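PDB 6KU8: genome polyprotein from Rhinovirus C, which probably cleaves the viral polyprotein through its 3C cysteine protease, the part present here in complex with the peptide-like inhibitor rupintrivir. Local coordinates for residues K25-M30 with T107-F112; M103-N108 with P147-G152; I93-R98 with L177-F182. All coordinates share one frame; numbering follows the deposited sequence.

Contact 1: residues K25-M30 with T107-F112; sequences KGEFNM and TNVTKF. With AG7 (4-{2-(4-fluoro-benzyl)-6-methyl-5-[(5-methyl-isoxazole-3-carbonyl)-amino]-4-oxo-heptanoylamino}-5-(2-oxo-pyrrolidin-3-yl)-pentanoic acid ethyl ester), chain B.
Glu27 reaches across to Thr110 and offers one carboxylate oxygen, OE1, to both donors of that residue, its hydroxyl and its backbone N-H. Thr110 OG1 gives its proton to Glu27 OE1 over 2.7 Å, arriving on the syn side and 16° out of the carboxylate plane. Thr110 N donates to the same Glu27 OE1 at 3.0 Å, almost in line with the C-O bond. A threonine suits this corner because its hydroxyl stands beside its own amide (chi1 -56°), and the two form one clamp. Water 1 gives Glu27 OE1 a third bond and accepts from Lys111 N. Beside the root of the Glu27 side chain, CG2 of Val109 packs between the two segments, 4.0 Å from Glu27 CB and close to the backbone carbon of Phe28. The fold is the two-barrel chymotrypsin-like one of picornavirus 3C proteases: strand 26-34 belongs to the six-stranded barrel, and 107-112 begins the link between strands 100-107 and 115-130 of the other sheet. Further along, the side chains of Asn29 and Thr107 run alongside in opposite directions, Asn29 CB lying 3.1 Å from Thr107 OG1. Chi1 of -179° turns the Asn29 amide to the 107-112 side, and asparagine suits because it offers both acceptor and donor: OD1 takes a bond from water 2, which also bonds Asn108 O, while ND2 donates to Gly151 O. Phe28 turns the other way, its CE2 3.9 Å from AG7 C20, and touches Cys150.

Contact 2: residues M103-N108 with P147-G152; sequences MHLATN and PGQCGG. With AG7 (4-{2-(4-fluoro-benzyl)-6-methyl-5-[(5-methyl-isoxazole-3-carbonyl)-amino]-4-oxo-heptanoylamino}-5-(2-oxo-pyrrolidin-3-yl)-pentanoic acid ethyl ester), chain B.
Leu105 and Thr107 close over Gly152, where the backbones come nearest. Leu105 CD1 lies 3.6 Å from Gly152 C, and Ala106 O is 3.3 Å from Gly152 CA. Gly152, with only hydrogens on its CA, suits a place where Leu105 CD1, Ala106 O and Thr107 CB crowd that atom. CG of Leu105 is anti to the backbone N (chi1 172°), and this carries the branch across to the loop: CD2 comes 3.7 Å from Gln149 OE1, an oxygen whose hydrogen bond comes from Lys146 N.

The join on the Thr107 side is looser and is bridged by a single water. No direct hydrogen bond links 103-108 to 147-152; instead Thr107 OG1 donates to water 3 at 2.7 Å, and that water in turn donates to Gly148 O and Cys150 O. One molecule thus satisfies a hydroxyl and two carbonyls. Gln149 to Gly152 forms a type II turn, closed by Gly152 N to Gln149 O, with Gly151 at its positive-phi position. Just before the turn, Gly148 N donates to AG7 O23 at 3.2 Å. The Gly-Gln-Cys-Gly-Gly sequence is the nucleophile loop typical of 3C proteases, in which Cys150, His43 and Glu74 are consistent with the catalytic triad.

Contact 3: residues I93-R98 with L177-F182; sequences IPEHQR and LLRKYF
The carbonyl oxygen of Ile93 is gripped by two nitrogens of Arg179, whose guanidinium meets it side-on. Arg179 NH2 lies 2.8 Å from Ile93 O, tilted 33° from the carbonyl plane. Arg179 NE, 2.9 Å from Ile93 O, bonds nearly along the C=O direction. An arginine suits the task because its two neighbouring N-H groups converge on one atom. Its chain leaves with CG anti to the backbone N and bends at chi3 (-53°), which folds the guanidinium back against the opposite loop. Glu95 CG then lies over the centre of one guanidinium face, 3.7 Å from Arg179 CZ, and the carboxylate and guanidinium planes stack 15° apart. The salt bridge between them is long, and because the oxygen stands well out of the guanidinium plane it acts through charge alone. One residue on, Arg179 N donates to Pro94 O at 2.9 Å, and the same oxygen receives a CA-H contact from Leu178. In the two-barrel protease fold this joins the connection between the barrels, on its way from strand 75-80 to strand 100-107, to the C-terminal tail after strand 172-176, where residues 179-181 make a short 3-10 turn. Apolar groups seal the inner side: Ile93 CG2 sits 3.8 Å from Leu177 CB, and Ile93 CD1 reaches Phe182 CE2 at 3.6 Å, the two side chains crossing at about a right angle. Branched Ile93 serves both neighbours at once, and Ile33 of strand 26-34 also touches it. On the other flank, Leu178 CD2 nestles against the backbone of His96 and Gln97, 3.5 Å from His96 C. Water 4 extends the join, donating to Glu95 O and accepting from Lys180 N.

From the N terminus, the chain first passes 25-30 in the six-stranded barrel, then the connection at 93-98, and next strand 100-107, whose end serves both contact 1 and contact 2. Contact 1 closes its loop at 107-112, crossing contact 3, whose second half comes only at 177-182. Contact 2 closes at 147-152 and is nested inside the loop of contact 3. Contacts 1 and 2 share Thr107 and Asn108 and touch each other beside the inhibitor, joining the two barrels to the cysteine loop. Contact 3 lies on the opposite side of the chain's centre, about 24 Å from contact 1 between centres, and ties the inter-barrel connection to the C-terminal tail.

Contact 1: residues K25-M30 with T107-F112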
loop_
_atom_site.group_PDB
_atom_site.type_symbol
_atom_site.label_atom_id
_atom_site.label_comp_id
_atom_site.label_asym_id
_atom_site.label_seq_id
_atom_site.Cartn_x
_atom_site.Cartn_y
_atom_site.Cartn_z
ATOM N N LYS A 25 -8.940 -2.861 12.878
ATOM C CA LYS A 25 -8.397 -4.025 12.184
ATOM C C LYS A 25 -6.912 -4.249 12.465
ATOM O O LYS A 25 -6.307 -5.138 11.851
ATOM C CB LYS A 25 -8.620 -3.901 10.673
ATOM C CG LYS A 25 -10.072 -3.644 10.275
ATOM C CD LYS A 25 -11.039 -4.211 11.303
ATOM C CE LYS A 25 -12.106 -5.068 10.657
ATOM N NZ LYS A 25 -11.526 -6.371 10.234
ATOM N N GLY A 26 -6.317 -3.476 13.363
ATOM C CA GLY A 26 -4.918 -3.628 13.700
ATOM C C GLY A 26 -4.048 -2.535 13.108
ATOM O O GLY A 26 -4.515 -1.466 12.705
ATOM N N GLU A 27 -2.749 -2.830 13.050
ATOM C CA GLU A 27 -1.736 -1.902 12.570
ATOM C C GLU A 27 -1.447 -2.152 11.094
ATOM O O GLU A 27 -1.256 -3.293 10.674
ATOM C CB GLU A 27 -0.437 -2.041 13.367
ATOM C CG GLU A 27 -0.433 -1.356 14.714
ATOM C CD GLU A 27 0.947 -1.358 15.352
ATOM O OE1 GLU A 27 1.820 -2.153 14.925
ATOM O OE2 GLU A 27 1.158 -0.540 16.265
ATOM N N PHE A 28 -1.408 -1.075 10.322
ATOM C CA PHE A 28 -1.112 -1.125 8.898
ATOM C C PHE A 28 -0.014 -0.122 8.599
ATOM O O PHE A 28 0.207 0.825 9.363
ATOM C CB PHE A 28 -2.337 -0.790 8.032
ATOM C CG PHE A 28 -3.499 -1.713 8.238
ATOM C CD1 PHE A 28 -4.332 -1.565 9.341
ATOM C CD2 PHE A 28 -3.757 -2.734 7.332
ATOM C CE1 PHE A 28 -5.400 -2.432 9.539
ATOM C CE2 PHE A 28 -4.827 -3.591 7.513
ATOM C CZ PHE A 28 -5.644 -3.451 8.613
ATOM N N ASN A 29 0.661 -0.333 7.470
ATOM C CA ASN A 29 1.558 0.675 6.922
ATOM C C ASN A 29 0.756 1.618 6.038
ATOM O O ASN A 29 -0.041 1.170 5.209
ATOM C CB ASN A 29 2.699 0.057 6.114
ATOM C CG ASN A 29 3.643 1.104 5.575
ATOM O OD1 ASN A 29 4.235 1.865 6.330
ATOM N ND2 ASN A 29 3.788 1.150 4.259
ATOM N N MET A 30 0.974 2.918 6.223
ATOM C CA MET A 30 0.375 3.960 5.408
ATOM C C MET A 30 1.461 4.606 4.559
ATOM O O MET A 30 2.512 5.002 5.080
ATOM C CB MET A 30 -0.315 5.012 6.283
ATOM C CG MET A 30 -1.055 6.110 5.479
ATOM S SD MET A 30 -1.493 7.561 6.496
ATOM C CE MET A 30 0.046 8.489 6.406
ATOM N N THR A 107 7.951 -2.561 5.226
ATOM C CA THR A 107 6.950 -1.974 6.090
ATOM C C THR A 107 7.621 -1.607 7.401
ATOM O O THR A 107 8.794 -1.928 7.637
ATOM C CB THR A 107 5.779 -2.936 6.309
ATOM O OG1 THR A 107 4.681 -2.230 6.899
ATOM C CG2 THR A 107 6.211 -4.102 7.192
ATOM N N ASN A 108 6.872 -0.918 8.258
ATOM C CA ASN A 108 7.370 -0.591 9.592
ATOM C C ASN A 108 6.205 -0.619 10.559
ATOM O O ASN A 108 5.395 0.306 10.595
ATOM C CB ASN A 108 8.057 0.761 9.659
ATOM C CG ASN A 108 8.676 0.989 11.010
ATOM O OD1 ASN A 108 9.247 0.061 11.587
ATOM N ND2 ASN A 108 8.533 2.190 11.551
ATOM N N VAL A 109 6.180 -1.650 11.392
ATOM C CA VAL A 109 5.004 -1.980 12.170
ATOM C C VAL A 109 5.513 -2.758 13.377
ATOM O O VAL A 109 6.664 -3.206 13.397
ATOM C CB VAL A 109 4.030 -2.739 11.225
ATOM C CG1 VAL A 109 3.823 -4.196 11.558
ATOM C CG2 VAL A 109 2.762 -1.926 10.953
ATOM N N THR A 110 4.701 -2.833 14.436
ATOM C CA THR A 110 5.220 -3.376 15.695
ATOM C C THR A 110 5.738 -4.802 15.514
ATOM O O THR A 110 6.792 -5.167 16.057
ATOM C CB THR A 110 4.153 -3.345 16.796
ATOM O OG1 THR A 110 3.653 -2.012 16.959
ATOM C CG2 THR A 110 4.762 -3.820 18.127
ATOM N N LYS A 111 5.007 -5.622 14.757
ATOM C CA LYS A 111 5.410 -7.007 14.515
ATOM C C LYS A 111 6.570 -7.104 13.541
ATOM O O LYS A 111 7.333 -8.075 13.587
ATOM C CB LYS A 111 4.239 -7.815 13.943
ATOM C CG LYS A 111 3.171 -8.211 14.950
ATOM C CD LYS A 111 1.802 -8.261 14.283
ATOM C CE LYS A 111 0.820 -9.116 15.074
ATOM N NZ LYS A 111 -0.578 -8.851 14.639
ATOM N N PHE A 112 6.701 -6.135 12.639
ATOM C CA PHE A 112 7.685 -6.183 11.559
ATOM C C PHE A 112 8.359 -4.828 11.496
ATOM O O PHE A 112 8.065 -4.003 10.622
ATOM C CB PHE A 112 7.027 -6.548 10.231
ATOM C CG PHE A 112 6.305 -7.840 10.290
ATOM C CD1 PHE A 112 4.920 -7.872 10.358
ATOM C CD2 PHE A 112 7.023 -9.032 10.337
ATOM C CE1 PHE A 112 4.253 -9.086 10.428
ATOM C CE2 PHE A 112 6.369 -10.247 10.415
ATOM C CZ PHE A 112 4.987 -10.275 10.466
HETATM C C01 AG7 B . -6.496 -12.182 3.453
HETATM C C02 AG7 B . -7.250 -11.078 4.175
HETATM O O03 AG7 B . -5.338 -12.154 3.151
HETATM C C04 AG7 B . -6.581 -9.711 4.135
HETATM C C05 AG7 B . -7.699 -8.762 4.530
HETATM C C06 AG7 B . -8.619 -8.476 3.332
HETATM C C07 AG7 B . -8.075 -8.075 2.121
HETATM C C08 AG7 B . -8.900 -7.819 1.039
HETATM C C09 AG7 B . -10.278 -7.965 1.154
HETATM C C10 AG7 B . -10.827 -8.368 2.364
HETATM C C11 AG7 B . -10.001 -8.624 3.451
HETATM N N12 AG7 B . -4.121 -9.209 4.892
HETATM C C13 AG7 B . -3.090 -9.427 5.922
HETATM C C14 AG7 B . -1.923 -10.026 5.155
HETATM C C15 AG7 B . -2.241 -11.520 4.768
HETATM C C16 AG7 B . -0.867 -12.227 4.305
HETATM N N17 AG7 B . -0.854 -13.464 4.776
HETATM O O18 AG7 B . -0.025 -11.715 3.646
HETATM C C19 AG7 B . -2.639 -8.262 6.812
HETATM C C20 AG7 B . -3.791 -7.276 7.053
HETATM C C21 AG7 B . -4.242 -7.754 8.414
HETATM O O22 AG7 B . -5.590 -7.788 8.757
HETATM O O23 AG7 B . -3.406 -8.139 9.158
HETATM C C47 AG7 B . -5.428 -9.794 5.134
HETATM O O48 AG7 B . -5.593 -10.381 6.150
HETATM C C50 AG7 B . -5.780 -8.315 10.035
HETATM C C53 AG7 B . -7.204 -7.988 10.481
HETATM C C57 AG7 B . -7.425 -13.346 3.165
HETATM N N58 AG7 B . -6.777 -14.269 2.316
HETATM C C59 AG7 B . -7.569 -14.965 1.363
HETATM O O60 AG7 B . -8.741 -14.847 1.183
HETATM C C78 AG7 B . -7.767 -14.099 4.453
HETATM C C81 AG7 B . -8.863 -15.155 4.261
HETATM F F1 AG7 B . -11.085 -7.715 0.076
HETATM C C82 AG7 B . -6.495 -14.747 5.009
HETATM C C83 AG7 B . -2.122 -13.715 5.574
HETATM C C84 AG7 B . -2.699 -12.242 5.805
HETATM C C1 AG7 B . -6.693 -15.906 0.626
HETATM O O HOH W 1 2.140 -4.806 14.168
HETATM O O HOH W 2 4.962 2.446 8.903
#

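Contact 2: residues M103-N108 with P147-G152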
loop_
_atom_site.group_PDB
_atom_site.type_symbol
_atom_site.label_atom_id
_atom_site.label_comp_id
_atom_site.label_asym_id
_atom_site.label_seq_id
_atom_site.Cartn_x
_atom_site.Cartn_y
_atom_site.Cartn_z
ATOM N N MET A 103 11.848 -7.279 -6.726
ATOM C CA MET A 103 11.067 -6.397 -5.873
ATOM C C MET A 103 11.253 -6.739 -4.397
ATOM O O MET A 103 11.577 -7.870 -4.022
ATOM C CB MET A 103 9.584 -6.478 -6.238
ATOM C CG MET A 103 9.207 -5.595 -7.416
ATOM S SD MET A 103 9.340 -3.867 -6.915
ATOM C CE MET A 103 9.540 -3.059 -8.511
ATOM N N HIS A 104 11.006 -5.742 -3.552
ATOM C CA HIS A 104 11.077 -5.881 -2.106
ATOM C C HIS A 104 9.722 -5.559 -1.485
ATOM O O HIS A 104 8.939 -4.779 -2.035
ATOM C CB HIS A 104 12.147 -4.944 -1.509
ATOM C CG HIS A 104 13.556 -5.352 -1.818
ATOM N ND1 HIS A 104 14.504 -5.551 -0.836
ATOM C CD2 HIS A 104 14.173 -5.620 -2.994
ATOM C CE1 HIS A 104 15.644 -5.916 -1.395
ATOM N NE2 HIS A 104 15.470 -5.966 -2.703
ATOM N N LEU A 105 9.445 -6.170 -0.340
ATOM C CA LEU A 105 8.347 -5.738 0.518
ATOM C C LEU A 105 8.955 -5.034 1.720
ATOM O O LEU A 105 9.856 -5.580 2.369
ATOM C CB LEU A 105 7.477 -6.917 0.963
ATOM C CG LEU A 105 6.398 -6.643 2.035
ATOM C CD1 LEU A 105 5.530 -5.519 1.611
ATOM C CD2 LEU A 105 5.541 -7.886 2.281
ATOM N N ALA A 106 8.494 -3.814 1.998
ATOM C CA ALA A 106 9.024 -3.041 3.117
ATOM C C ALA A 106 7.865 -2.460 3.907
ATOM O O ALA A 106 6.905 -1.946 3.325
ATOM C CB ALA A 106 9.964 -1.921 2.648
ATOM N N THR A 107 7.951 -2.561 5.226
ATOM C CA THR A 107 6.950 -1.974 6.090
ATOM C C THR A 107 7.621 -1.607 7.401
ATOM O O THR A 107 8.794 -1.928 7.637
ATOM C CB THR A 107 5.779 -2.936 6.309
ATOM O OG1 THR A 107 4.681 -2.230 6.899
ATOM C CG2 THR A 107 6.211 -4.102 7.192
ATOM N N ASN A 108 6.872 -0.918 8.258
ATOM C CA ASN A 108 7.370 -0.591 9.592
ATOM C C ASN A 108 6.205 -0.619 10.559
ATOM O O ASN A 108 5.395 0.306 10.595
ATOM C CB ASN A 108 8.057 0.761 9.659
ATOM C CG ASN A 108 8.676 0.989 11.010
ATOM O OD1 ASN A 108 9.247 0.061 11.587
ATOM N ND2 ASN A 108 8.533 2.190 11.551
ATOM N N PRO A 147 0.247 -12.093 8.093
ATOM C CA PRO A 147 -0.643 -11.086 8.680
ATOM C C PRO A 147 0.182 -10.006 9.372
ATOM O O PRO A 147 1.225 -10.286 9.967
ATOM C CB PRO A 147 -1.483 -11.890 9.681
ATOM C CG PRO A 147 -1.450 -13.300 9.150
ATOM C CD PRO A 147 -0.111 -13.471 8.492
ATOM N N GLY A 148 -0.284 -8.760 9.274
ATOM C CA GLY A 148 0.417 -7.619 9.818
ATOM C C GLY A 148 1.320 -6.889 8.836
ATOM O O GLY A 148 1.789 -5.793 9.149
ATOM N N GLN A 149 1.562 -7.451 7.656
ATOM C CA GLN A 149 2.374 -6.792 6.649
ATOM C C GLN A 149 1.542 -5.987 5.656
ATOM O O GLN A 149 2.103 -5.422 4.716
ATOM C CB GLN A 149 3.227 -7.827 5.915
ATOM C CG GLN A 149 4.211 -8.517 6.837
ATOM C CD GLN A 149 4.968 -9.614 6.152
ATOM O OE1 GLN A 149 4.555 -10.105 5.098
ATOM N NE2 GLN A 149 6.102 -10.005 6.736
ATOM N N CYS A 150 0.226 -5.907 5.844
ATOM C CA CYS A 150 -0.579 -5.157 4.893
ATOM C C CYS A 150 -0.207 -3.680 4.913
ATOM O O CYS A 150 0.183 -3.123 5.946
ATOM C CB CYS A 150 -2.067 -5.334 5.169
ATOM S SG CYS A 150 -2.681 -6.852 4.401
ATOM N N GLY A 151 -0.376 -3.046 3.756
ATOM C CA GLY A 151 0.090 -1.707 3.520
ATOM C C GLY A 151 1.553 -1.624 3.179
ATOM O O GLY A 151 1.982 -0.619 2.604
ATOM N N GLY A 152 2.334 -2.658 3.487
ATOM C CA GLY A 152 3.737 -2.658 3.128
ATOM C C GLY A 152 3.910 -2.252 1.680
ATOM O O GLY A 152 3.077 -2.595 0.839
HETATM C C01 AG7 B . -6.496 -12.182 3.453
HETATM C C02 AG7 B . -7.250 -11.078 4.175
HETATM O O03 AG7 B . -5.338 -12.154 3.151
HETATM C C04 AG7 B . -6.581 -9.711 4.135
HETATM C C05 AG7 B . -7.699 -8.762 4.530
HETATM C C06 AG7 B . -8.619 -8.476 3.332
HETATM C C07 AG7 B . -8.075 -8.075 2.121
HETATM C C08 AG7 B . -8.900 -7.819 1.039
HETATM C C09 AG7 B . -10.278 -7.965 1.154
HETATM C C10 AG7 B . -10.827 -8.368 2.364
HETATM C C11 AG7 B . -10.001 -8.624 3.451
HETATM N N12 AG7 B . -4.121 -9.209 4.892
HETATM C C13 AG7 B . -3.090 -9.427 5.922
HETATM C C14 AG7 B . -1.923 -10.026 5.155
HETATM C C15 AG7 B . -2.241 -11.520 4.768
HETATM C C16 AG7 B . -0.867 -12.227 4.305
HETATM N N17 AG7 B . -0.854 -13.464 4.776
HETATM O O18 AG7 B . -0.025 -11.715 3.646
HETATM C C19 AG7 B . -2.639 -8.262 6.812
HETATM C C20 AG7 B . -3.791 -7.276 7.053
HETATM C C21 AG7 B . -4.242 -7.754 8.414
HETATM O O22 AG7 B . -5.590 -7.788 8.757
HETATM O O23 AG7 B . -3.406 -8.139 9.158
HETATM C C47 AG7 B . -5.428 -9.794 5.134
HETATM O O48 AG7 B . -5.593 -10.381 6.150
HETATM C C50 AG7 B . -5.780 -8.315 10.035
HETATM C C53 AG7 B . -7.204 -7.988 10.481
HETATM C C57 AG7 B . -7.425 -13.346 3.165
HETATM N N58 AG7 B . -6.777 -14.269 2.316
HETATM C C59 AG7 B . -7.569 -14.965 1.363
HETATM O O60 AG7 B . -8.741 -14.847 1.183
HETATM C C78 AG7 B . -7.767 -14.099 4.453
HETATM C C81 AG7 B . -8.863 -15.155 4.261
HETATM F F1 AG7 B . -11.085 -7.715 0.076
HETATM C C82 AG7 B . -6.495 -14.747 5.009
HETATM C C83 AG7 B . -2.122 -13.715 5.574
HETATM C C84 AG7 B . -2.699 -12.242 5.805
HETATM C C1 AG7 B . -6.693 -15.906 0.626
HETATM O O HOH W 3 2.450 -3.600 7.664
#

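Contact 3: residues I93-R98 with L177-F182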
loop_
_atom_site.group_PDB
_atom_site.type_symbol
_atom_site.label_atom_id
_atom_site.label_comp_id
_atom_site.label_asym_id
_atom_site.label_seq_id
_atom_site.Cartn_x
_atom_site.Cartn_y
_atom_site.Cartn_z
ATOM N N ILE A 93 5.806 5.787 -9.600
ATOM C CA ILE A 93 4.654 4.923 -9.655
ATOM C C ILE A 93 4.370 4.586 -11.116
ATOM O O ILE A 93 4.241 5.527 -11.931
ATOM C CB ILE A 93 3.431 5.567 -8.984
ATOM C CG1 ILE A 93 3.738 5.839 -7.502
ATOM C CG2 ILE A 93 2.189 4.704 -9.131
ATOM C CD1 ILE A 93 2.545 6.363 -6.700
ATOM N N PRO A 94 4.278 3.319 -11.504
ATOM C CA PRO A 94 4.121 2.980 -12.923
ATOM C C PRO A 94 2.814 3.516 -13.476
ATOM O O PRO A 94 1.855 3.756 -12.739
ATOM C CB PRO A 94 4.120 1.447 -12.933
ATOM C CG PRO A 94 4.777 1.051 -11.635
ATOM C CD PRO A 94 4.328 2.110 -10.659
ATOM N N GLU A 95 2.770 3.651 -14.806
ATOM C CA GLU A 95 1.524 4.033 -15.457
ATOM C C GLU A 95 0.616 2.846 -15.753
ATOM O O GLU A 95 -0.607 3.017 -15.818
ATOM C CB GLU A 95 1.814 4.807 -16.750
ATOM C CG GLU A 95 2.231 6.247 -16.468
ATOM C CD GLU A 95 2.332 7.089 -17.718
ATOM O OE1 GLU A 95 3.008 6.664 -18.679
ATOM O OE2 GLU A 95 1.728 8.177 -17.734
ATOM N N HIS A 96 1.171 1.647 -15.921
ATOM C CA HIS A 96 0.372 0.473 -16.231
ATOM C C HIS A 96 0.852 -0.707 -15.398
ATOM O O HIS A 96 1.923 -0.677 -14.782
ATOM C CB HIS A 96 0.434 0.124 -17.731
ATOM C CG HIS A 96 -0.077 1.210 -18.626
ATOM N ND1 HIS A 96 -1.420 1.495 -18.761
ATOM C CD2 HIS A 96 0.575 2.081 -19.434
ATOM C CE1 HIS A 96 -1.575 2.495 -19.612
ATOM N NE2 HIS A 96 -0.379 2.871 -20.032
ATOM N N GLN A 97 0.049 -1.766 -15.397
ATOM C CA GLN A 97 0.480 -3.018 -14.800
ATOM C C GLN A 97 1.574 -3.640 -15.651
ATOM O O GLN A 97 1.476 -3.656 -16.880
ATOM C CB GLN A 97 -0.701 -3.971 -14.674
ATOM C CG GLN A 97 -1.698 -3.571 -13.614
ATOM C CD GLN A 97 -2.822 -4.576 -13.505
ATOM O OE1 GLN A 97 -3.967 -4.287 -13.868
ATOM N NE2 GLN A 97 -2.496 -5.775 -13.026
ATOM N N ARG A 98 2.625 -4.135 -14.997
ATOM C CA ARG A 98 3.746 -4.763 -15.682
ATOM C C ARG A 98 4.391 -5.770 -14.732
ATOM O O ARG A 98 4.189 -5.725 -13.519
ATOM C CB ARG A 98 4.772 -3.716 -16.185
ATOM C CG ARG A 98 4.448 -2.231 -15.870
ATOM C CD ARG A 98 4.555 -1.220 -17.082
ATOM N NE ARG A 98 5.710 -0.300 -16.998
ATOM C CZ ARG A 98 5.681 1.040 -16.867
ATOM N NH1 ARG A 98 4.544 1.731 -16.804
ATOM N NH2 ARG A 98 6.838 1.704 -16.798
ATOM N N LEU A 177 -0.269 -0.055 -7.758
ATOM C CA LEU A 177 -0.270 1.405 -7.724
ATOM C C LEU A 177 -0.121 1.901 -9.161
ATOM O O LEU A 177 0.841 1.539 -9.844
ATOM C CB LEU A 177 0.858 1.940 -6.841
ATOM C CG LEU A 177 0.729 1.671 -5.340
ATOM C CD1 LEU A 177 2.059 1.944 -4.656
ATOM C CD2 LEU A 177 -0.384 2.529 -4.730
ATOM N N LEU A 178 -1.095 2.678 -9.639
ATOM C CA LEU A 178 -1.060 3.208 -10.996
ATOM C C LEU A 178 -1.116 4.730 -10.946
ATOM O O LEU A 178 -1.887 5.312 -10.177
ATOM C CB LEU A 178 -2.205 2.638 -11.842
ATOM C CG LEU A 178 -2.249 1.110 -11.898
ATOM C CD1 LEU A 178 -3.583 0.626 -12.473
ATOM C CD2 LEU A 178 -1.067 0.560 -12.701
ATOM N N ARG A 179 -0.277 5.379 -11.754
ATOM C CA ARG A 179 -0.085 6.815 -11.576
ATOM C C ARG A 179 -1.384 7.593 -11.733
ATOM O O ARG A 179 -1.567 8.625 -11.079
ATOM C CB ARG A 179 0.959 7.348 -12.552
ATOM C CG ARG A 179 1.511 8.724 -12.135
ATOM C CD ARG A 179 2.649 9.124 -13.055
ATOM N NE ARG A 179 3.649 8.058 -13.122
ATOM C CZ ARG A 179 4.561 7.959 -14.083
ATOM N NH1 ARG A 179 4.580 8.855 -15.071
ATOM N NH2 ARG A 179 5.433 6.961 -14.068
ATOM N N LYS A 180 -2.294 7.121 -12.589
ATOM C CA LYS A 180 -3.557 7.823 -12.799
ATOM C C LYS A 180 -4.406 7.894 -11.537
ATOM O O LYS A 180 -5.277 8.768 -11.445
ATOM C CB LYS A 180 -4.361 7.153 -13.923
ATOM C CG LYS A 180 -4.798 5.720 -13.604
ATOM C CD LYS A 180 -5.539 5.066 -14.779
ATOM C CE LYS A 180 -5.722 3.562 -14.536
ATOM N NZ LYS A 180 -6.376 2.881 -15.698
ATOM N N TYR A 181 -4.183 7.000 -10.562
ATOM C CA TYR A 181 -4.894 7.118 -9.292
ATOM C C TYR A 181 -4.620 8.457 -8.607
ATOM O O TYR A 181 -5.455 8.947 -7.839
ATOM C CB TYR A 181 -4.484 5.988 -8.343
ATOM C CG TYR A 181 -4.919 4.591 -8.727
ATOM C CD1 TYR A 181 -5.934 4.380 -9.665
ATOM C CD2 TYR A 181 -4.324 3.477 -8.140
ATOM C CE1 TYR A 181 -6.346 3.096 -9.997
ATOM C CE2 TYR A 181 -4.722 2.195 -8.484
ATOM C CZ TYR A 181 -5.733 2.008 -9.405
ATOM O OH TYR A 181 -6.137 0.724 -9.730
ATOM N N PHE A 182 -3.449 9.047 -8.850
ATOM C CA PHE A 182 -2.929 10.136 -8.031
ATOM C C PHE A 182 -2.808 11.447 -8.806
ATOM O O PHE A 182 -2.108 12.364 -8.367
ATOM C CB PHE A 182 -1.582 9.710 -7.445
ATOM C CG PHE A 182 -1.635 8.350 -6.795
ATOM C CD1 PHE A 182 -2.395 8.159 -5.657
ATOM C CD2 PHE A 182 -0.980 7.254 -7.355
ATOM C CE1 PHE A 182 -2.477 6.909 -5.044
ATOM C CE2 PHE A 182 -1.059 5.981 -6.759
ATOM C CZ PHE A 182 -1.812 5.814 -5.601
HETATM O O HOH W 4 -1.694 5.542 -14.779
#